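Local coordinates for 5-formyltetrahydrofolate cyclo-ligase family protein (Bacillus anthracis, PDB 2JCB) that probably catalyses the ATP-dependent, magnesium-requiring cyclisation of 5-formyltetrahydrofolate to 5,10-methenyltetrahydrofolate in folate metabolism, at residues 40-43 and 44-48; 30-33 and 34-38; 85-88 and 89-92; 97-100 and 101-105. All coordinates share one frame; numbering follows the deposited sequence.

Contact 1. Residues 40-43 and 44-48; sequences VFSL and YEQKE
The ring of Tyr44 lies across the backbone of Val40. Val40 O sits over the centre of one ring face, 3.2 Å above its plane. The far end of the ring reaches the Val40 side chain, and the two side chains run alongside each other in the same direction. Val40 CB is 3.9 Å from Tyr44 CZ. Leu43 meets the ring obliquely, with its CG 4.0 Å from Tyr44 CD1. The Tyr44 ring swings back over the preceding turn because its CG is anti to the carbonyl carbon (chi1 -56°). Phe41 and Glu45 form a second pair nearer the surface. Glu45 OE2 lies 3.4 Å from Phe41 CE2, and the ring and carboxylate planes are 48° apart.

Val40 O accepts from Tyr44 N, with the ring packed over it. Tyr44 N also bonds weakly to Phe41 O. The next two bonds span three residues, Glu45 N to Ser42 O and Gln46 N to Leu43 O. Ser42 O has a second donor, Gln46 NE2, at 3.0 Å. The two donors reach it from opposite faces of the carbonyl plane. A bend at chi2 (-52°) folds the Gln46 amide back to this oxygen, while Gln46 OE1 takes a hydrogen bond from Lys186. Gln46 is also the N-cap residue of helix 47-51.

The turn joins helix 29-44 to helix 47-51. Val40, Leu43 and Tyr44 pack on Ile70 of helix 68-76. Leu43 also touches Leu163, Ile131 and Ile188 on strands 161-165, 129-131 and 186-189.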
loop_
_atom_site.group_PDB
_atom_site.type_symbol
_atom_site.label_atom_id
_atom_site.label_comp_id
_atom_site.label_asym_id
_atom_site.label_seq_id
_atom_site.Cartn_x
_atom_site.Cartn_y
_atom_site.Cartn_z
ATOM N N VAL A 40 1.151 -2.242 12.702
ATOM C CA VAL A 40 0.024 -3.160 12.502
ATOM C C VAL A 40 -0.854 -3.292 13.730
ATOM O O VAL A 40 -2.069 -3.357 13.594
ATOM C CB VAL A 40 0.385 -4.559 11.855
ATOM C CG1 VAL A 40 1.058 -4.286 10.462
ATOM C CG2 VAL A 40 1.157 -5.470 12.792
ATOM N N PHE A 41 -0.258 -3.213 14.909
ATOM C CA PHE A 41 -1.062 -3.265 16.142
ATOM C C PHE A 41 -2.049 -2.067 16.046
ATOM O O PHE A 41 -3.240 -2.230 16.356
ATOM C CB PHE A 41 -0.146 -3.163 17.372
ATOM C CG PHE A 41 -0.872 -2.988 18.668
ATOM C CD1 PHE A 41 -1.164 -4.090 19.446
ATOM C CD2 PHE A 41 -1.252 -1.716 19.116
ATOM C CE1 PHE A 41 -1.844 -3.965 20.658
ATOM C CE2 PHE A 41 -1.917 -1.574 20.339
ATOM C CZ PHE A 41 -2.215 -2.698 21.094
ATOM N N SER A 42 -1.588 -0.911 15.600
ATOM C CA SER A 42 -2.433 0.297 15.533
ATOM C C SER A 42 -3.514 0.123 14.441
ATOM O O SER A 42 -4.696 0.438 14.657
ATOM C CB SER A 42 -1.561 1.493 15.231
ATOM O OG SER A 42 -2.320 2.716 15.114
ATOM N N LEU A 43 -3.112 -0.441 13.300
ATOM C CA LEU A 43 -4.105 -0.822 12.245
ATOM C C LEU A 43 -5.297 -1.610 12.794
ATOM O O LEU A 43 -6.445 -1.264 12.471
ATOM C CB LEU A 43 -3.451 -1.690 11.133
ATOM C CG LEU A 43 -4.483 -2.331 10.137
ATOM C CD1 LEU A 43 -5.141 -1.206 9.332
ATOM C CD2 LEU A 43 -3.657 -3.225 9.151
ATOM N N TYR A 44 -5.054 -2.661 13.597
ATOM C CA TYR A 44 -6.119 -3.548 14.020
ATOM C C TYR A 44 -7.066 -2.844 14.995
ATOM O O TYR A 44 -8.132 -3.338 15.251
ATOM C CB TYR A 44 -5.552 -4.764 14.711
ATOM C CG TYR A 44 -4.542 -5.563 13.900
ATOM C CD1 TYR A 44 -4.565 -5.541 12.496
ATOM C CD2 TYR A 44 -3.522 -6.268 14.555
ATOM C CE1 TYR A 44 -3.604 -6.261 11.742
ATOM C CE2 TYR A 44 -2.556 -7.014 13.832
ATOM C CZ TYR A 44 -2.606 -7.002 12.423
ATOM O OH TYR A 44 -1.652 -7.719 11.688
ATOM N N GLU A 45 -6.643 -1.717 15.560
ATOM C CA GLU A 45 -7.531 -0.926 16.441
ATOM C C GLU A 45 -8.465 0.019 15.677
ATOM O O GLU A 45 -9.361 0.602 16.295
ATOM C CB GLU A 45 -6.704 -0.110 17.421
ATOM C CG GLU A 45 -5.965 -0.972 18.436
ATOM C CD GLU A 45 -5.471 -0.152 19.613
ATOM O OE1 GLU A 45 -5.377 1.098 19.470
ATOM O OE2 GLU A 45 -5.186 -0.739 20.674
ATOM N N GLN A 46 -8.228 0.192 14.373
ATOM C CA GLN A 46 -8.945 1.176 13.553
ATOM C C GLN A 46 -10.354 0.660 13.255
ATOM O O GLN A 46 -10.577 -0.570 12.979
ATOM C CB GLN A 46 -8.185 1.560 12.238
ATOM C CG GLN A 46 -6.735 2.130 12.466
ATOM C CD GLN A 46 -6.714 3.262 13.439
ATOM O OE1 GLN A 46 -7.403 4.261 13.263
ATOM N NE2 GLN A 46 -5.939 3.111 14.517
ATOM N N LYS A 47 -11.317 1.577 13.368
ATOM C CA LYS A 47 -12.716 1.239 13.050
ATOM C C LYS A 47 -12.852 0.599 11.652
ATOM O O LYS A 47 -13.589 -0.369 11.496
ATOM C CB LYS A 47 -13.570 2.492 13.173
ATOM C CG LYS A 47 -15.022 2.345 12.733
ATOM C CD LYS A 47 -15.697 3.723 12.942
ATOM C CE LYS A 47 -17.034 3.814 12.216
ATOM N NZ LYS A 47 -18.036 3.193 13.072
ATOM N N GLU A 48 -12.166 1.142 10.658
ATOM C CA GLU A 48 -12.302 0.653 9.299
ATOM C C GLU A 48 -11.709 -0.737 9.098
ATOM O O GLU A 48 -12.185 -1.458 8.233
ATOM C CB GLU A 48 -11.767 1.627 8.263
ATOM C CG GLU A 48 -10.323 1.932 8.413
ATOM C CD GLU A 48 -10.067 3.189 9.228
ATOM O OE1 GLU A 48 -10.684 3.380 10.302
ATOM O OE2 GLU A 48 -9.223 3.983 8.784
#

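Contact 2. Residues 30-33 and 34-38; sequences ERYT and TLSEQ
Glu30 and Thr34 meet one turn apart, with Glu30 OE2 2.6 Å from Thr34 OG1. Thr34 OG1 is also 3.0 Å from Glu30 O, so its single proton has two possible acceptors. Its place beside the backbone N (chi1 -56°) points it back at the preceding turn. The Glu30 chain bends at chi2 (-79°), which brings its carboxylate to both Thr34 and Arg31. Arg31 grips that carboxylate side-on, NE to OE1 and NH1 to OE2, each pair of atoms 2.9 Å apart. Both oxygens lie close to the guanidinium plane, and the two bonds fix its rotation. Bends at chi2 and chi3 curl the arginine round, and Leu35 CG lies over one guanidinium face. The closest approach there is Leu35 CD2 to Arg31 NH2, 3.9 Å. Thr34 CG2 approaches Arg31 NH1 obliquely.

All of this belongs to the first turns of helix 29-44, where each amide from Thr34 to Glu37 bonds to the carbonyl four residues earlier. Ser36 adds a side-chain bond to this ladder. Ser36 OG donates to Tyr32 O at 2.9 Å, on the other face of the carbonyl plane from Ser36 N. The same OG stands over one face of the Tyr32 ring, 3.9 Å above the plane and toward the rim. It is also bonded to Asn66 N in a loop. Thr33 and Glu37 run side by side, with Thr33 CG2 3.4 Å from Glu37 OE2. Thr33 OG1 bonds back to Lys29 O.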
loop_
_atom_site.group_PDB
_atom_site.type_symbol
_atom_site.label_atom_id
_atom_site.label_comp_id
_atom_site.label_asym_id
_atom_site.label_seq_id
_atom_site.Cartn_x
_atom_site.Cartn_y
_atom_site.Cartn_z
ATOM N N GLU A 30 15.993 -5.183 13.531
ATOM C CA GLU A 30 15.271 -4.787 14.747
ATOM C C GLU A 30 14.239 -3.675 14.525
ATOM O O GLU A 30 13.068 -3.819 14.943
ATOM C CB GLU A 30 16.261 -4.358 15.859
ATOM C CG GLU A 30 15.557 -4.127 17.187
ATOM C CD GLU A 30 14.848 -2.766 17.269
ATOM O OE1 GLU A 30 15.387 -1.789 16.722
ATOM O OE2 GLU A 30 13.759 -2.669 17.875
ATOM N N ARG A 31 14.633 -2.619 13.815
ATOM C CA ARG A 31 13.699 -1.513 13.486
ATOM C C ARG A 31 12.563 -1.982 12.557
ATOM O O ARG A 31 11.381 -1.735 12.798
ATOM C CB ARG A 31 14.449 -0.325 12.853
ATOM C CG ARG A 31 15.217 0.572 13.794
ATOM C CD ARG A 31 14.316 1.377 14.728
ATOM N NE ARG A 31 13.963 0.574 15.904
ATOM C CZ ARG A 31 13.115 0.945 16.864
ATOM N NH1 ARG A 31 12.868 0.123 17.888
ATOM N NH2 ARG A 31 12.528 2.135 16.810
ATOM N N TYR A 32 12.906 -2.666 11.469
ATOM C CA TYR A 32 11.869 -3.294 10.615
ATOM C C TYR A 32 10.862 -4.097 11.418
ATOM O O TYR A 32 9.651 -3.920 11.219
ATOM C CB TYR A 32 12.573 -4.179 9.568
ATOM C CG TYR A 32 11.651 -5.022 8.787
ATOM C CD1 TYR A 32 10.893 -4.490 7.744
ATOM C CD2 TYR A 32 11.579 -6.386 9.056
ATOM C CE1 TYR A 32 10.016 -5.298 7.045
ATOM C CE2 TYR A 32 10.717 -7.193 8.367
ATOM C CZ TYR A 32 9.959 -6.648 7.349
ATOM O OH TYR A 32 9.157 -7.516 6.698
ATOM N N THR A 33 11.348 -4.983 12.292
ATOM C CA THR A 33 10.472 -5.903 13.010
ATOM C C THR A 33 9.612 -5.127 14.010
ATOM O O THR A 33 8.389 -5.267 14.006
ATOM C CB THR A 33 11.258 -6.985 13.714
ATOM O OG1 THR A 33 12.025 -7.740 12.762
ATOM C CG2 THR A 33 10.344 -7.927 14.524
ATOM N N THR A 34 10.262 -4.338 14.862
ATOM C CA THR A 34 9.541 -3.592 15.933
ATOM C C THR A 34 8.530 -2.583 15.380
ATOM O O THR A 34 7.340 -2.599 15.767
ATOM C CB THR A 34 10.552 -2.888 16.886
ATOM O OG1 THR A 34 11.464 -3.846 17.427
ATOM C CG2 THR A 34 9.824 -2.221 18.061
ATOM N N LEU A 35 8.969 -1.763 14.424
ATOM C CA LEU A 35 8.116 -0.729 13.818
ATOM C C LEU A 35 6.965 -1.400 13.043
ATOM O O LEU A 35 5.809 -0.964 13.123
ATOM C CB LEU A 35 8.929 0.217 12.926
ATOM C CG LEU A 35 9.971 1.172 13.511
ATOM C CD1 LEU A 35 10.691 1.968 12.454
ATOM C CD2 LEU A 35 9.369 2.128 14.514
ATOM N N SER A 36 7.262 -2.482 12.319
ATOM C CA SER A 36 6.173 -3.141 11.559
ATOM C C SER A 36 5.110 -3.654 12.531
ATOM O O SER A 36 3.916 -3.523 12.251
ATOM C CB SER A 36 6.665 -4.327 10.727
ATOM O OG SER A 36 7.289 -3.841 9.549
ATOM N N GLU A 37 5.575 -4.230 13.640
ATOM C CA GLU A 37 4.702 -4.733 14.720
ATOM C C GLU A 37 3.819 -3.614 15.307
ATOM O O GLU A 37 2.601 -3.819 15.493
ATOM C CB GLU A 37 5.565 -5.359 15.827
ATOM C CG GLU A 37 5.768 -6.850 15.580
ATOM C CD GLU A 37 6.979 -7.522 16.318
ATOM O OE1 GLU A 37 7.567 -6.936 17.287
ATOM O OE2 GLU A 37 7.320 -8.673 15.903
ATOM N N GLN A 38 4.448 -2.468 15.609
ATOM C CA GLN A 38 3.721 -1.317 16.205
ATOM C C GLN A 38 2.654 -0.792 15.258
ATOM O O GLN A 38 1.530 -0.487 15.669
ATOM C CB GLN A 38 4.681 -0.196 16.605
ATOM C CG GLN A 38 5.534 -0.638 17.761
ATOM C CD GLN A 38 6.565 0.396 18.182
ATOM O OE1 GLN A 38 6.654 1.474 17.601
ATOM N NE2 GLN A 38 7.371 0.052 19.202
#

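Contact 3. Residues 85-88 and 89-92; sequences KCNK and ETRT
Asn87 and Thr92 face each other where the chain reverses at the end of strand 80-87. The segments 85-88 and 89-92 run 139° apart end to end. Asn87 N donates to Thr92 O at 2.9 Å, in a nearly straight bond of 175°. The return bonds are poorer. Thr92 N to Asn87 O is weak, and Arg91 N also reaches Asn87 O with a weak, bent bond. Arg91 turns into the positive phi region (phi 56°). Arg91 and Thr92 together stand opposite Asn87, so the turn closes with a G1 beta bulge.

This is the hairpin connection from strand 80-87 to strand 92-98, neighbours in the main sheet. Lys85 and Ser94 continue the backbone pairing, and Cys86 N bonds to Glu113.

The Asn87 side chain makes an Asx turn. Its CG is anti to the backbone N, and this carries OD1 to the amides of the loop. OD1 accepts from Glu89 N at 2.9 Å, with the donor tilted only slightly from the carbonyl plane. A weaker bond comes from Thr90 N. Thr90 OG1 lies 3.3 Å from Asn87 CG, and Thr92 OG1 is 3.7 Å from Asn87 CB. The two threonine hydroxyls bond to each other at 2.7 Å. The Arg91 side chain takes no part in this cluster, though its CD is 3.4 Å from Lys88 O. The Arg91 side chain comes within about 4 Å of the bound ADP. Its guanidinium lies close to that of Arg153, which also lines the nucleotide pocket.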
loop_
_atom_site.group_PDB
_atom_site.type_symbol
_atom_site.label_atom_id
_atom_site.label_comp_id
_atom_site.label_asym_id
_atom_site.label_seq_id
_atom_site.Cartn_x
_atom_site.Cartn_y
_atom_site.Cartn_z
ATOM N N LYS A 85 -2.993 -8.241 -9.089
ATOM C CA LYS A 85 -2.186 -8.645 -10.231
ATOM C C LYS A 85 -2.125 -7.438 -11.179
ATOM O O LYS A 85 -3.153 -6.970 -11.686
ATOM C CB LYS A 85 -2.771 -9.881 -10.930
ATOM C CG LYS A 85 -1.923 -10.321 -12.146
ATOM C CD LYS A 85 -2.216 -11.742 -12.609
ATOM C CE LYS A 85 -1.320 -12.146 -13.822
ATOM N NZ LYS A 85 0.174 -12.229 -13.533
ATOM N N CYS A 86 -0.914 -6.976 -11.458
ATOM C CA CYS A 86 -0.734 -5.807 -12.300
ATOM C C CYS A 86 -0.620 -6.186 -13.755
ATOM O O CYS A 86 0.043 -7.167 -14.117
ATOM C CB CYS A 86 0.498 -5.006 -11.870
ATOM S SG CYS A 86 0.394 -4.364 -10.218
ATOM N N ASN A 87 -1.317 -5.436 -14.587
ATOM C CA ASN A 87 -1.125 -5.553 -16.018
ATOM C C ASN A 87 -0.251 -4.367 -16.453
ATOM O O ASN A 87 -0.672 -3.207 -16.425
ATOM C CB ASN A 87 -2.478 -5.618 -16.737
ATOM C CG ASN A 87 -2.342 -5.744 -18.252
ATOM O OD1 ASN A 87 -1.333 -5.349 -18.839
ATOM N ND2 ASN A 87 -3.381 -6.264 -18.898
ATOM N N LYS A 88 0.984 -4.671 -16.821
ATOM C CA LYS A 88 1.959 -3.641 -17.146
ATOM C C LYS A 88 1.610 -2.869 -18.418
ATOM O O LYS A 88 1.967 -1.695 -18.547
ATOM C CB LYS A 88 3.359 -4.251 -17.214
ATOM C CG LYS A 88 3.723 -4.994 -15.909
ATOM C CD LYS A 88 5.227 -5.252 -15.766
ATOM C CE LYS A 88 5.977 -3.974 -15.392
ATOM N NZ LYS A 88 6.236 -3.110 -16.601
ATOM N N GLU A 89 0.897 -3.518 -19.337
ATOM C CA GLU A 89 0.500 -2.893 -20.592
ATOM C C GLU A 89 -0.533 -1.798 -20.403
ATOM O O GLU A 89 -0.399 -0.711 -20.966
ATOM C CB GLU A 89 -0.051 -3.929 -21.569
ATOM C CG GLU A 89 0.970 -4.900 -22.081
ATOM C CD GLU A 89 0.602 -5.446 -23.447
ATOM O OE1 GLU A 89 0.280 -4.639 -24.361
ATOM O OE2 GLU A 89 0.645 -6.686 -23.607
ATOM N N THR A 90 -1.575 -2.107 -19.633
ATOM C CA THR A 90 -2.697 -1.198 -19.436
ATOM C C THR A 90 -2.549 -0.420 -18.128
ATOM O O THR A 90 -3.338 0.498 -17.848
ATOM C CB THR A 90 -4.053 -1.960 -19.448
ATOM O OG1 THR A 90 -4.039 -2.969 -18.432
ATOM C CG2 THR A 90 -4.316 -2.606 -20.812
ATOM N N ARG A 91 -1.547 -0.797 -17.323
ATOM C CA ARG A 91 -1.356 -0.194 -15.997
ATOM C C ARG A 91 -2.598 -0.319 -15.111
ATOM O O ARG A 91 -2.912 0.560 -14.307
ATOM C CB ARG A 91 -0.859 1.255 -16.111
ATOM C CG ARG A 91 0.595 1.392 -15.717
ATOM C CD ARG A 91 1.473 1.286 -16.934
ATOM N NE ARG A 91 2.890 1.444 -16.625
ATOM C CZ ARG A 91 3.469 2.592 -16.268
ATOM N NH1 ARG A 91 2.776 3.726 -16.140
ATOM N NH2 ARG A 91 4.770 2.611 -16.039
ATOM N N THR A 92 -3.307 -1.435 -15.259
ATOM C CA THR A 92 -4.479 -1.692 -14.445
ATOM C C THR A 92 -4.121 -2.774 -13.434
ATOM O O THR A 92 -3.118 -3.449 -13.612
ATOM C CB THR A 92 -5.677 -2.110 -15.323
ATOM O OG1 THR A 92 -5.321 -3.269 -16.071
ATOM C CG2 THR A 92 -6.038 -0.993 -16.305
#

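Contact 4. Residues 97-100 and 101-105; sequences QISN and FDQLE
Gln103 lays its extended side chain along the backbone of Ile98, Ser99 and Asn100. Its CB is 3.9 Å from Ile98 CG2, and the two side chains run antiparallel alongside each other. With chi2 near 180° (168°), the glutamine reaches far enough for OE1 to collect two backbone amides. Ser99 N donates to Gln103 OE1 at 2.7 Å, tilted somewhat from the amide carbonyl plane. Asn100 N donates to the same oxygen at 3.1 Å, from nearly straight ahead of the carbonyl. The pair pins the side-chain amide against the turn. Its other end is held too: NE2 donates to Leu118 O and to a water. That water also bonds to Ser99 OG.

Asn100 OD1 accepts a weak bond from Asp102 N at 3.1 Å. Gln103 N closes on Asn100 O at 3.3 Å. On the apolar side Ile98 CG2 touches Leu104 CD2 at 4.0 Å, with the two side chains set nearly perpendicular. Leu104 CD1 lies at the edge of the Phe101 ring, in its plane. Phe101 also meets the rings of Trp75 and Tyr68.

The side chain of Gln103, the last 3-10 residue, reaches back to the amides just before that turn. The arrangement is a short connection of Ser99, Asn100 and the 3-10 turn 101-103, linking strand 92-98 of the main sheet to strand 104-108 of a separate two-stranded sheet.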
loop_
_atom_site.group_PDB
_atom_site.type_symbol
_atom_site.label_atom_id
_atom_site.label_comp_id
_atom_site.label_asym_id
_atom_site.label_seq_id
_atom_site.Cartn_x
_atom_site.Cartn_y
_atom_site.Cartn_z
ATOM N N GLN A 97 -8.948 -12.627 -4.948
ATOM C CA GLN A 97 -8.996 -13.217 -3.616
ATOM C C GLN A 97 -7.986 -14.349 -3.425
ATOM O O GLN A 97 -7.858 -15.248 -4.287
ATOM C CB GLN A 97 -10.405 -13.719 -3.299
ATOM C CG GLN A 97 -10.462 -14.450 -1.986
ATOM C CD GLN A 97 -11.840 -14.989 -1.621
ATOM O OE1 GLN A 97 -12.698 -15.163 -2.473
ATOM N NE2 GLN A 97 -12.047 -15.233 -0.330
ATOM N N ILE A 98 -7.349 -14.324 -2.269
ATOM C CA ILE A 98 -6.443 -15.409 -1.822
ATOM C C ILE A 98 -6.896 -15.897 -0.466
ATOM O O ILE A 98 -7.171 -15.074 0.424
ATOM C CB ILE A 98 -4.913 -15.004 -1.816
ATOM C CG1 ILE A 98 -4.558 -13.759 -0.962
ATOM C CG2 ILE A 98 -4.411 -14.853 -3.279
ATOM C CD1 ILE A 98 -3.010 -13.631 -0.542
ATOM N N SER A 99 -6.971 -17.210 -0.337
ATOM C CA SER A 99 -7.328 -17.886 0.903
ATOM C C SER A 99 -6.093 -18.472 1.586
ATOM O O SER A 99 -6.111 -18.800 2.777
ATOM C CB SER A 99 -8.302 -19.004 0.596
ATOM O OG SER A 99 -9.456 -18.509 -0.051
ATOM N N ASN A 100 -5.035 -18.669 0.800
ATOM C CA ASN A 100 -3.770 -19.222 1.303
ATOM C C ASN A 100 -2.615 -18.759 0.424
ATOM O O ASN A 100 -2.839 -18.308 -0.723
ATOM C CB ASN A 100 -3.826 -20.763 1.396
ATOM C CG ASN A 100 -4.103 -21.432 0.047
ATOM O OD1 ASN A 100 -3.284 -21.333 -0.865
ATOM N ND2 ASN A 100 -5.236 -22.129 -0.075
ATOM N N PHE A 101 -1.389 -18.840 0.937
ATOM C CA PHE A 101 -0.247 -18.263 0.212
ATOM C C PHE A 101 0.202 -19.093 -1.018
ATOM O O PHE A 101 0.956 -18.598 -1.867
ATOM C CB PHE A 101 0.943 -17.983 1.154
ATOM C CG PHE A 101 0.683 -16.895 2.161
ATOM C CD1 PHE A 101 0.483 -15.573 1.754
ATOM C CD2 PHE A 101 0.640 -17.197 3.521
ATOM C CE1 PHE A 101 0.218 -14.574 2.697
ATOM C CE2 PHE A 101 0.392 -16.214 4.461
ATOM C CZ PHE A 101 0.177 -14.908 4.067
ATOM N N ASP A 102 -0.339 -20.303 -1.140
ATOM C CA ASP A 102 -0.104 -21.156 -2.319
ATOM C C ASP A 102 -0.862 -20.714 -3.584
ATOM O O ASP A 102 -0.629 -21.235 -4.674
ATOM C CB ASP A 102 -0.387 -22.624 -1.979
ATOM C CG ASP A 102 0.856 -23.363 -1.484
ATOM O OD1 ASP A 102 1.953 -22.744 -1.379
ATOM O OD2 ASP A 102 0.737 -24.576 -1.209
ATOM N N GLN A 103 -1.735 -19.710 -3.444
ATOM C CA GLN A 103 -2.414 -19.130 -4.588
ATOM C C GLN A 103 -1.566 -17.989 -5.182
ATOM O O GLN A 103 -2.012 -17.284 -6.088
ATOM C CB GLN A 103 -3.773 -18.604 -4.160
ATOM C CG GLN A 103 -4.803 -19.703 -4.016
ATOM C CD GLN A 103 -6.046 -19.222 -3.328
ATOM O OE1 GLN A 103 -6.024 -18.952 -2.145
ATOM N NE2 GLN A 103 -7.152 -19.125 -4.068
ATOM N N LEU A 104 -0.361 -17.791 -4.645
ATOM C CA LEU A 104 0.554 -16.766 -5.184
ATOM C C LEU A 104 1.642 -17.424 -6.029
ATOM O O LEU A 104 2.033 -18.563 -5.766
ATOM C CB LEU A 104 1.258 -16.029 -4.052
ATOM C CG LEU A 104 0.340 -15.288 -3.080
ATOM C CD1 LEU A 104 1.205 -14.637 -2.041
ATOM C CD2 LEU A 104 -0.465 -14.230 -3.865
ATOM N N GLU A 105 2.136 -16.682 -7.015
ATOM C CA GLU A 105 3.333 -17.085 -7.762
ATOM C C GLU A 105 4.309 -15.903 -7.840
ATOM O O GLU A 105 3.921 -14.762 -7.638
ATOM C CB GLU A 105 2.973 -17.559 -9.163
ATOM C CG GLU A 105 2.172 -16.538 -9.958
ATOM C CD GLU A 105 1.786 -17.020 -11.337
ATOM O OE1 GLU A 105 2.281 -18.092 -11.774
ATOM O OE2 GLU A 105 0.994 -16.303 -11.985
HETATM O O HOH W 1 -9.574 -17.914 -2.760
#

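Overall arrangement
Along the chain the order is contact 2, contact 1, contact 3, contact 4. Contacts 2 and 1 lie in series on helix 29-44, one near its start and one at its end, with centres 16 Å apart. Contacts 3 and 4 lie at the two ends of strand 92-98, with centres 19 Å apart and nearest atoms about 4 Å apart. Contact 3 joins this strand to its sheet neighbour 80-87, and contact 4 leads out to the small sheet. Contacts 1 and 2 lie across the chain's centre from contact 3, their centres about 30 and 31 Å from its own. Contact 3 borders the ADP site through Arg91; contacts 1 and 2 lie on a distant helical flank.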